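Local coordinates for cell wall surface anchor family protein (Streptococcus agalactiae, PDB 3PHS) that forms a minor subunit of the pilus of this Gram-positive pathogen and mediates adhesion to lung epithelial cells through an IgG-like domain, at residues 25-30 with 128-133; 49-54 with 75-80; 156-161 with 206-211. All blocks are in the same frame, centred on the assembly; numbering follows the deposited sequence.

Contact 1 (25-30 with 128-133); sequences IDRPNP and YPKIIW
Arg27 reaches across from one loop to the backbone of the other, and its guanidinium makes every direct hydrogen bond between 25-30 and 128-133. Arg27 NH2 donates to Tyr128 O at 2.8 Å (151° at the hydrogen), with the oxygen at the edge of the guanidinium and close to its plane. Arg27 NH1 leans on the same Tyr128 O through a weak bond of 3.1 Å, so one carbonyl sits between the two terminal nitrogens. A second weak bond joins Arg27 NH1 to Pro129 O at 3.0 Å. The side chain is extended from CG to NE, with CG turned away from the backbone N (chi1 -151°), and this length carries the flat group over to the carbonyls. Arg27 NH2 also bonds to Gln31 O, just beyond its own segment.

One water extends the polar network: it accepts from Arg27 NH1 at 2.9 Å and from Ile131 N at 3.0 Å, linking the guanidinium to the backbone of Ile131 as well.

Van der Waals contacts are slighter. Lys130 CG lies over one face of the guanidinium, 4.1 Å from Arg27 NH1. Further along the extended lysine, Lys130 CE rests 4.1 Å from Pro30 CB.

The segment 25-30 belongs to the loop between strands 13-21 and 40-41. Segment 128-133 links strand 125-127 to strand 135-146; Pro129 packs on strands 13-21, 46-52 and 109-121, while Trp133 NE1 bonds to Ala22 O.

Contact 2 (49-54 with 75-80); sequences LYQLKS and QAQQVF
Gln75, which ends a helix, meets Lys53 through its backbone: a water donates to Gln75 O and accepts from Lys53 N, each at 2.9 Å. Next, the methyl of Ala76 comes to the edge of the Tyr50 ring, near its plane, with CB 3.8 Å from Tyr50 CD2. At Gln77 the chain turns a corner, and Gln77 N donates to Gln51 O in a straight bond of 2.7 Å. The glutamine side chain bends at chi2 (105°), bringing Gln77 OE1 within 3.3 Å of Lys53 NZ, a weak bond.

From Gln78 onward strand 76-83, outermost in a four-strand antiparallel sheet, pairs regularly with 46-52. Gln78 O accepts from Gln51 N, and next to this bond the Gln51 and Gln78 side chains lie side by side. Their amide planes are 49° apart, and Gln78 NE2 donates to Gln51 OE1 at 3.0 Å, tilted from the carbonyl plane. Val79 forms a non-hydrogen-bonded pair with Tyr50; Val79 CG1 lies over the ring face in a CH-pi contact, 4.0 Å from the centroid, while Val79 CG2 touches Tyr50 CD2 at 3.5 Å. Phe80 and Leu49 exchange two backbone bonds, and the Phe80 ring turns an edge to Leu49 O.

The chemistry is divided: backbone bonds fix the register, Tyr50 and Val79 pack on one face, Leu49 and Phe80 on the other, and Gln78 gives OE1 of buried Gln51 a hydrogen-bond donor.

Contact 3 (156-161 with 206-211); sequences VVFELY and LKEIET
Phe158 and Glu208 form a non-hydrogen-bonded pair in which the ring lies against the aliphatic part of the glutamate. Glu208 CG sits over one ring face, off toward the rim and 4.0 Å from the centroid, a CH-pi contact. Glu208 is fully extended, with CG opposite the backbone N (chi1 -170°), and this carries its carboxylate past the ring, 36° from the ring plane, until OE2 lies 3.6 Å from Val156 CG1. On the same face Leu160 and Leu206 meet by their branches, Leu160 CD1 to Leu206 CD2 at 3.8 Å.

The other face is more polar. Ile209 lies between Val157 and Glu159: its CB meets Val157 CG1 at 3.8 Å, and its CD1 comes equally close to Glu159 OE1, the Ile209 and Glu159 side chains crossing at about a right angle. Glu159 OE1 also accepts from Tyr161 OH at 2.8 Å, on the anti side of the carboxylate and 30° out of its plane, which ties down the glutamate end.

The turn of Ile209 toward the partner strand reflects a classic beta bulge, where Ile209 and Glu210 both face Val157. Val157 O takes a bond of 2.7 Å from Ile209 N and a weak one of 3.4 Å from Glu210 N. Beyond it, Glu159 and Lys207 exchange the two bonds of a regular antiparallel pair.

Within the prealbumin-like domain these strands lie centrally in a four-strand sheet, between 186-187 and 221-226. Phe158 and Leu206 pack on Leu140 of the facing sheet. Glu208 lies beside Lys142 of strand 135-146 and near Asn238 of strand 231-240, an arrangement consistent with the Lys-Asn isopeptide site of Gram-positive pilins.

Contact 2 lies in the N-terminal part, contact 1 ties a loop of that part to the chain leading into strand 135-146, and contact 3 lies in the prealbumin-like domain, its centre about 39 Å from that of contact 2. Contact 1 is a surface meeting of two loops, held by one arginine on backbone carbonyls. Contacts 2 and 3 are partly buried antiparallel strand pairs and bury about three times as much surface. Both break regular pairing, contact 2 by a corner at the sheet's outer strand, contact 3 by a bulge between inner strands. Side-chain amides bond across contact 2, whereas in contact 3 the cross-strand hydrogen bonds are all from the backbone.

Contact 1 (25-30 with 128-133)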
loop_
_atom_site.group_PDB
_atom_site.type_symbol
_atom_site.label_atom_id
_atom_site.label_comp_id
_atom_site.label_asym_id
_atom_site.label_seq_id
_atom_site.Cartn_x
_atom_site.Cartn_y
_atom_site.Cartn_z
ATOM N N ILE A 25 3.911 -7.427 19.384
ATOM C CA ILE A 25 4.060 -7.584 20.847
ATOM C C ILE A 25 4.555 -6.329 21.601
ATOM O O ILE A 25 4.349 -6.214 22.811
ATOM C CB ILE A 25 4.924 -8.817 21.248
ATOM C CG1 ILE A 25 6.343 -8.709 20.678
ATOM C CG2 ILE A 25 4.234 -10.100 20.797
ATOM C CD1 ILE A 25 7.424 -8.844 21.710
ATOM N N ASP A 26 5.204 -5.415 20.882
ATOM C CA ASP A 26 5.623 -4.121 21.411
ATOM C C ASP A 26 4.441 -3.165 21.536
ATOM O O ASP A 26 4.556 -2.115 22.169
ATOM C CB ASP A 26 6.670 -3.450 20.494
ATOM C CG ASP A 26 7.995 -4.212 20.422
ATOM O OD1 ASP A 26 8.382 -4.834 21.435
ATOM O OD2 ASP A 26 8.656 -4.168 19.347
ATOM N N ARG A 27 3.324 -3.493 20.905
ATOM C CA ARG A 27 2.216 -2.552 20.907
ATOM C C ARG A 27 0.849 -3.187 21.038
ATOM O O ARG A 27 0.018 -3.056 20.126
ATOM C CB ARG A 27 2.271 -1.644 19.675
ATOM C CG ARG A 27 1.645 -0.304 19.962
ATOM C CD ARG A 27 1.580 0.601 18.734
ATOM N NE ARG A 27 0.905 1.830 19.136
ATOM C CZ ARG A 27 0.774 2.910 18.380
ATOM N NH1 ARG A 27 1.268 2.939 17.135
ATOM N NH2 ARG A 27 0.143 3.965 18.877
ATOM N N PRO A 28 0.594 -3.863 22.175
ATOM C CA PRO A 28 -0.743 -4.419 22.412
ATOM C C PRO A 28 -1.737 -3.278 22.595
ATOM O O PRO A 28 -1.357 -2.211 23.090
ATOM C CB PRO A 28 -0.588 -5.185 23.741
ATOM C CG PRO A 28 0.539 -4.488 24.448
ATOM C CD PRO A 28 1.469 -3.986 23.360
ATOM N N ASN A 29 -2.983 -3.484 22.185
ATOM C CA ASN A 29 -4.017 -2.443 22.356
ATOM C C ASN A 29 -3.481 -1.052 21.943
ATOM O O ASN A 29 -3.431 -0.127 22.761
ATOM C CB ASN A 29 -4.524 -2.428 23.825
ATOM C CG ASN A 29 -5.700 -1.462 24.049
ATOM O OD1 ASN A 29 -5.917 -0.973 25.167
ATOM N ND2 ASN A 29 -6.466 -1.198 22.996
ATOM N N PRO A 30 -3.051 -0.902 20.674
ATOM C CA PRO A 30 -2.430 0.373 20.300
ATOM C C PRO A 30 -3.364 1.573 20.534
ATOM O O PRO A 30 -4.562 1.531 20.189
ATOM C CB PRO A 30 -2.121 0.201 18.801
ATOM C CG PRO A 30 -3.010 -0.924 18.340
ATOM C CD PRO A 30 -3.155 -1.836 19.536
ATOM N N TYR A 128 1.779 8.464 18.275
ATOM C CA TYR A 128 2.469 7.341 17.661
ATOM C C TYR A 128 1.502 6.733 16.637
ATOM O O TYR A 128 0.622 5.953 17.016
ATOM C CB TYR A 128 2.854 6.297 18.723
ATOM C CG TYR A 128 3.864 6.809 19.742
ATOM C CD1 TYR A 128 3.443 7.548 20.853
ATOM C CD2 TYR A 128 5.224 6.582 19.578
ATOM C CE1 TYR A 128 4.380 8.066 21.788
ATOM C CE2 TYR A 128 6.166 7.079 20.507
ATOM C CZ TYR A 128 5.723 7.821 21.605
ATOM O OH TYR A 128 6.627 8.303 22.524
ATOM N N PRO A 129 1.621 7.119 15.346
ATOM C CA PRO A 129 0.656 6.540 14.396
ATOM C C PRO A 129 0.806 5.021 14.339
ATOM O O PRO A 129 1.884 4.499 14.630
ATOM C CB PRO A 129 1.045 7.183 13.056
ATOM C CG PRO A 129 1.712 8.484 13.447
ATOM C CD PRO A 129 2.493 8.117 14.690
ATOM N N LYS A 130 -0.272 4.327 13.984
ATOM C CA LYS A 130 -0.253 2.862 13.844
ATOM C C LYS A 130 0.360 2.538 12.498
ATOM O O LYS A 130 -0.122 2.997 11.460
ATOM C CB LYS A 130 -1.669 2.290 13.946
ATOM C CG LYS A 130 -2.328 2.617 15.285
ATOM C CD LYS A 130 -3.775 2.113 15.374
ATOM C CE LYS A 130 -4.462 2.693 16.614
ATOM N NZ LYS A 130 -5.952 2.575 16.509
ATOM N N ILE A 131 1.466 1.804 12.530
ATOM C CA ILE A 131 2.280 1.639 11.348
ATOM C C ILE A 131 2.430 0.157 11.062
ATOM O O ILE A 131 2.786 -0.609 11.945
ATOM C CB ILE A 131 3.668 2.304 11.541
ATOM C CG1 ILE A 131 3.517 3.835 11.564
ATOM C CG2 ILE A 131 4.655 1.926 10.400
ATOM C CD1 ILE A 131 4.591 4.500 12.405
ATOM N N ILE A 132 2.150 -0.233 9.825
ATOM C CA ILE A 132 2.374 -1.617 9.428
ATOM C C ILE A 132 3.572 -1.677 8.489
ATOM O O ILE A 132 3.780 -0.776 7.665
ATOM C CB ILE A 132 1.117 -2.337 8.840
ATOM C CG1 ILE A 132 0.606 -1.636 7.584
ATOM C CG2 ILE A 132 0.004 -2.501 9.922
ATOM C CD1 ILE A 132 -0.306 -2.532 6.709
ATOM N N TRP A 133 4.359 -2.737 8.631
ATOM C CA TRP A 133 5.636 -2.836 7.917
ATOM C C TRP A 133 6.070 -4.268 7.625
ATOM O O TRP A 133 6.880 -4.460 6.749
ATOM C CB TRP A 133 6.750 -2.127 8.713
ATOM C CG TRP A 133 6.928 -2.694 10.085
ATOM C CD1 TRP A 133 6.296 -2.287 11.228
ATOM C CD2 TRP A 133 7.772 -3.787 10.455
ATOM N NE1 TRP A 133 6.709 -3.059 12.294
ATOM C CE2 TRP A 133 7.617 -3.985 11.845
ATOM C CE3 TRP A 133 8.650 -4.623 9.746
ATOM C CZ2 TRP A 133 8.312 -4.986 12.545
ATOM C CZ3 TRP A 133 9.341 -5.625 10.456
ATOM C CH2 TRP A 133 9.165 -5.791 11.825
HETATM O O HOH W 1 2.483 1.025 15.278
#

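Contact 2 (49-54 with 75-80)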
loop_
_atom_site.group_PDB
_atom_site.type_symbol
_atom_site.label_atom_id
_atom_site.label_comp_id
_atom_site.label_asym_id
_atom_site.label_seq_id
_atom_site.Cartn_x
_atom_site.Cartn_y
_atom_site.Cartn_z
ATOM N N LEU A 49 -0.458 17.540 8.243
ATOM C CA LEU A 49 -1.530 17.792 9.191
ATOM C C LEU A 49 -2.478 18.830 8.608
ATOM O O LEU A 49 -2.044 19.924 8.248
ATOM C CB LEU A 49 -0.949 18.231 10.552
ATOM C CG LEU A 49 -0.526 17.180 11.596
ATOM C CD1 LEU A 49 -1.726 16.547 12.244
ATOM C CD2 LEU A 49 0.403 16.081 11.075
ATOM N N TYR A 50 -3.761 18.472 8.512
ATOM C CA TYR A 50 -4.800 19.316 7.914
ATOM C C TYR A 50 -5.675 19.873 9.029
ATOM O O TYR A 50 -6.312 19.120 9.765
ATOM C CB TYR A 50 -5.612 18.520 6.895
ATOM C CG TYR A 50 -4.774 18.201 5.680
ATOM C CD1 TYR A 50 -3.879 17.126 5.685
ATOM C CD2 TYR A 50 -4.811 19.029 4.563
ATOM C CE1 TYR A 50 -3.081 16.854 4.570
ATOM C CE2 TYR A 50 -4.012 18.773 3.449
ATOM C CZ TYR A 50 -3.169 17.680 3.457
ATOM O OH TYR A 50 -2.383 17.466 2.360
ATOM N N GLN A 51 -5.638 21.193 9.188
ATOM C CA GLN A 51 -6.445 21.868 10.201
ATOM C C GLN A 51 -7.917 21.889 9.760
ATOM O O GLN A 51 -8.247 22.486 8.735
ATOM C CB GLN A 51 -5.935 23.297 10.327
ATOM C CG GLN A 51 -6.388 24.086 11.523
ATOM C CD GLN A 51 -5.698 25.444 11.467
ATOM O OE1 GLN A 51 -4.669 25.657 12.103
ATOM N NE2 GLN A 51 -6.186 26.306 10.619
ATOM N N LEU A 52 -8.794 21.248 10.532
ATOM C CA LEU A 52 -10.220 21.187 10.165
ATOM C C LEU A 52 -10.887 22.559 10.227
ATOM O O LEU A 52 -10.551 23.372 11.082
ATOM C CB LEU A 52 -10.990 20.204 11.053
ATOM C CG LEU A 52 -11.045 18.754 10.580
ATOM C CD1 LEU A 52 -9.635 18.144 10.489
ATOM C CD2 LEU A 52 -11.943 17.935 11.489
ATOM N N LYS A 53 -11.797 22.802 9.287
ATOM C CA LYS A 53 -12.640 24.005 9.314
ATOM C C LYS A 53 -13.952 23.746 10.026
ATOM O O LYS A 53 -14.559 24.671 10.560
ATOM C CB LYS A 53 -12.920 24.498 7.892
ATOM C CG LYS A 53 -11.688 24.998 7.159
ATOM C CD LYS A 53 -12.049 25.635 5.807
ATOM C CE LYS A 53 -11.998 27.160 5.856
ATOM N NZ LYS A 53 -12.743 27.778 7.010
ATOM N N SER A 54 -14.372 22.482 10.053
ATOM C CA SER A 54 -15.690 22.081 10.554
ATOM C C SER A 54 -15.588 20.757 11.285
ATOM O O SER A 54 -14.782 19.892 10.894
ATOM C CB SER A 54 -16.679 21.960 9.385
ATOM O OG SER A 54 -17.943 21.462 9.827
ATOM N N GLN A 75 -10.746 21.147 1.941
ATOM C CA GLN A 75 -11.561 21.208 3.160
ATOM C C GLN A 75 -10.845 21.754 4.408
ATOM O O GLN A 75 -11.504 22.041 5.409
ATOM C CB GLN A 75 -12.206 19.840 3.452
ATOM C CG GLN A 75 -13.208 19.437 2.379
ATOM C CD GLN A 75 -14.111 18.285 2.757
ATOM O OE1 GLN A 75 -14.440 18.066 3.934
ATOM N NE2 GLN A 75 -14.562 17.555 1.742
ATOM N N ALA A 76 -9.517 21.872 4.363
ATOM C CA ALA A 76 -8.721 22.340 5.504
ATOM C C ALA A 76 -8.602 23.874 5.570
ATOM O O ALA A 76 -8.802 24.548 4.562
ATOM C CB ALA A 76 -7.321 21.699 5.482
ATOM N N GLN A 77 -8.276 24.395 6.760
ATOM C CA GLN A 77 -8.054 25.843 7.007
ATOM C C GLN A 77 -6.599 26.275 6.819
ATOM O O GLN A 77 -6.358 27.338 6.249
ATOM C CB GLN A 77 -8.532 26.245 8.413
ATOM C CG GLN A 77 -8.280 27.717 8.813
ATOM C CD GLN A 77 -9.537 28.591 8.792
ATOM O OE1 GLN A 77 -10.546 28.291 9.468
ATOM N NE2 GLN A 77 -9.479 29.694 8.030
ATOM N N GLN A 78 -5.664 25.500 7.385
ATOM C CA GLN A 78 -4.211 25.630 7.251
ATOM C C GLN A 78 -3.703 24.175 7.068
ATOM O O GLN A 78 -4.361 23.226 7.508
ATOM C CB GLN A 78 -3.547 26.217 8.512
ATOM C CG GLN A 78 -3.533 27.759 8.648
ATOM C CD GLN A 78 -2.627 28.251 9.778
ATOM O OE1 GLN A 78 -1.631 28.921 9.530
ATOM N NE2 GLN A 78 -2.968 27.918 11.015
ATOM N N VAL A 79 -2.564 24.015 6.405
ATOM C CA VAL A 79 -1.930 22.709 6.209
ATOM C C VAL A 79 -0.476 22.826 6.687
ATOM O O VAL A 79 0.191 23.838 6.436
ATOM C CB VAL A 79 -1.973 22.274 4.716
ATOM C CG1 VAL A 79 -1.294 20.908 4.500
ATOM C CG2 VAL A 79 -3.416 22.255 4.186
ATOM N N PHE A 80 0.007 21.804 7.390
ATOM C CA PHE A 80 1.367 21.812 7.925
ATOM C C PHE A 80 2.043 20.524 7.508
ATOM O O PHE A 80 1.378 19.498 7.434
ATOM C CB PHE A 80 1.343 21.861 9.446
ATOM C CG PHE A 80 0.658 23.086 10.008
ATOM C CD1 PHE A 80 -0.729 23.149 10.063
ATOM C CD2 PHE A 80 1.408 24.146 10.498
ATOM C CE1 PHE A 80 -1.379 24.290 10.579
ATOM C CE2 PHE A 80 0.766 25.283 11.030
ATOM C CZ PHE A 80 -0.629 25.343 11.052
HETATM O O HOH W 2 -13.203 20.976 7.465
#

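Contact 3 (156-161 with 206-211)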
loop_
_atom_site.group_PDB
_atom_site.type_symbol
_atom_site.label_atom_id
_atom_site.label_comp_id
_atom_site.label_asym_id
_atom_site.label_seq_id
_atom_site.Cartn_x
_atom_site.Cartn_y
_atom_site.Cartn_z
ATOM N N VAL A 156 4.946 -14.496 -19.691
ATOM C CA VAL A 156 3.694 -13.763 -19.490
ATOM C C VAL A 156 3.958 -12.557 -18.579
ATOM O O VAL A 156 4.619 -12.697 -17.550
ATOM C CB VAL A 156 2.587 -14.664 -18.873
ATOM C CG1 VAL A 156 1.274 -13.879 -18.625
ATOM C CG2 VAL A 156 2.325 -15.882 -19.762
ATOM N N VAL A 157 3.413 -11.410 -18.957
ATOM C CA VAL A 157 3.735 -10.123 -18.323
ATOM C C VAL A 157 2.603 -9.658 -17.405
ATOM O O VAL A 157 1.438 -9.595 -17.800
ATOM C CB VAL A 157 4.082 -9.049 -19.395
ATOM C CG1 VAL A 157 4.347 -7.652 -18.760
ATOM C CG2 VAL A 157 5.277 -9.522 -20.236
ATOM N N PHE A 158 2.973 -9.341 -16.166
ATOM C CA PHE A 158 2.065 -8.800 -15.175
ATOM C C PHE A 158 2.613 -7.494 -14.572
ATOM O O PHE A 158 3.819 -7.238 -14.635
ATOM C CB PHE A 158 1.919 -9.789 -14.019
ATOM C CG PHE A 158 1.032 -10.970 -14.317
ATOM C CD1 PHE A 158 1.561 -12.136 -14.862
ATOM C CD2 PHE A 158 -0.310 -10.946 -13.973
ATOM C CE1 PHE A 158 0.724 -13.252 -15.105
ATOM C CE2 PHE A 158 -1.140 -12.053 -14.210
ATOM C CZ PHE A 158 -0.608 -13.192 -14.781
ATOM N N GLU A 159 1.707 -6.693 -14.017
ATOM C CA GLU A 159 2.052 -5.608 -13.093
ATOM C C GLU A 159 1.343 -5.891 -11.774
ATOM O O GLU A 159 0.351 -6.616 -11.745
ATOM C CB GLU A 159 1.635 -4.255 -13.656
ATOM C CG GLU A 159 2.479 -3.846 -14.859
ATOM C CD GLU A 159 1.952 -2.630 -15.584
ATOM O OE1 GLU A 159 0.859 -2.126 -15.256
ATOM O OE2 GLU A 159 2.661 -2.179 -16.504
ATOM N N LEU A 160 1.859 -5.324 -10.687
ATOM C CA LEU A 160 1.261 -5.482 -9.362
ATOM C C LEU A 160 0.905 -4.108 -8.794
ATOM O O LEU A 160 1.675 -3.157 -8.949
ATOM C CB LEU A 160 2.241 -6.203 -8.437
ATOM C CG LEU A 160 1.733 -6.515 -7.026
ATOM C CD1 LEU A 160 0.634 -7.563 -7.009
ATOM C CD2 LEU A 160 2.896 -6.969 -6.137
ATOM N N TYR A 161 -0.272 -4.003 -8.181
ATOM C CA TYR A 161 -0.753 -2.760 -7.600
ATOM C C TYR A 161 -1.186 -3.013 -6.170
ATOM O O TYR A 161 -1.599 -4.105 -5.846
ATOM C CB TYR A 161 -1.976 -2.258 -8.380
ATOM C CG TYR A 161 -1.629 -1.788 -9.762
ATOM C CD1 TYR A 161 -1.456 -2.697 -10.814
ATOM C CD2 TYR A 161 -1.444 -0.434 -10.018
ATOM C CE1 TYR A 161 -1.103 -2.249 -12.096
ATOM C CE2 TYR A 161 -1.118 0.018 -11.282
ATOM C CZ TYR A 161 -0.953 -0.886 -12.319
ATOM O OH TYR A 161 -0.611 -0.401 -13.576
ATOM N N LEU A 206 -2.975 -8.196 -9.069
ATOM C CA LEU A 206 -2.155 -8.554 -10.217
ATOM C C LEU A 206 -2.899 -8.220 -11.503
ATOM O O LEU A 206 -4.038 -8.656 -11.697
ATOM C CB LEU A 206 -1.839 -10.052 -10.181
ATOM C CG LEU A 206 -0.695 -10.506 -9.272
ATOM C CD1 LEU A 206 -0.772 -12.016 -9.109
ATOM C CD2 LEU A 206 0.680 -10.075 -9.831
ATOM N N LYS A 207 -2.265 -7.449 -12.360
ATOM C CA LYS A 207 -2.830 -7.123 -13.637
ATOM C C LYS A 207 -2.075 -7.843 -14.753
ATOM O O LYS A 207 -0.907 -7.699 -14.873
ATOM C CB LYS A 207 -2.850 -5.606 -13.835
ATOM C CG LYS A 207 -3.688 -5.143 -14.989
ATOM C CD LYS A 207 -3.771 -3.601 -15.090
ATOM C CE LYS A 207 -4.289 -3.139 -16.467
ATOM N NZ LYS A 207 -4.160 -1.696 -16.684
ATOM N N GLU A 208 -2.766 -8.691 -15.504
ATOM C CA GLU A 208 -2.091 -9.387 -16.589
ATOM C C GLU A 208 -2.064 -8.450 -17.792
ATOM O O GLU A 208 -3.110 -7.944 -18.206
ATOM C CB GLU A 208 -2.802 -10.705 -16.934
ATOM C CG GLU A 208 -1.988 -11.572 -17.884
ATOM C CD GLU A 208 -2.644 -12.926 -18.180
ATOM O OE1 GLU A 208 -3.531 -13.370 -17.419
ATOM O OE2 GLU A 208 -2.238 -13.544 -19.181
ATOM N N ILE A 209 -0.872 -8.235 -18.339
ATOM C CA ILE A 209 -0.630 -7.206 -19.364
ATOM C C ILE A 209 -0.581 -7.829 -20.748
ATOM O O ILE A 209 -1.178 -7.304 -21.699
ATOM C CB ILE A 209 0.729 -6.473 -19.115
ATOM C CG1 ILE A 209 0.759 -5.852 -17.716
ATOM C CG2 ILE A 209 0.996 -5.405 -20.185
ATOM C CD1 ILE A 209 -0.428 -4.972 -17.398
ATOM N N GLU A 210 0.143 -8.937 -20.843
ATOM C CA GLU A 210 0.355 -9.610 -22.114
ATOM C C GLU A 210 0.628 -11.087 -21.883
ATOM O O GLU A 210 1.434 -11.475 -21.028
ATOM C CB GLU A 210 1.516 -8.948 -22.866
ATOM C CG GLU A 210 2.001 -9.693 -24.117
ATOM C CD GLU A 210 3.122 -8.955 -24.824
ATOM O OE1 GLU A 210 3.636 -7.953 -24.277
ATOM O OE2 GLU A 210 3.491 -9.378 -25.934
ATOM N N THR A 211 -0.054 -11.924 -22.655
ATOM C CA THR A 211 0.207 -13.345 -22.562
ATOM C C THR A 211 0.832 -13.894 -23.837
ATOM O O THR A 211 1.022 -13.153 -24.793
ATOM C CB THR A 211 -1.040 -14.125 -22.153
ATOM O OG1 THR A 211 -0.667 -15.468 -21.854
ATOM C CG2 THR A 211 -2.106 -14.113 -23.260
#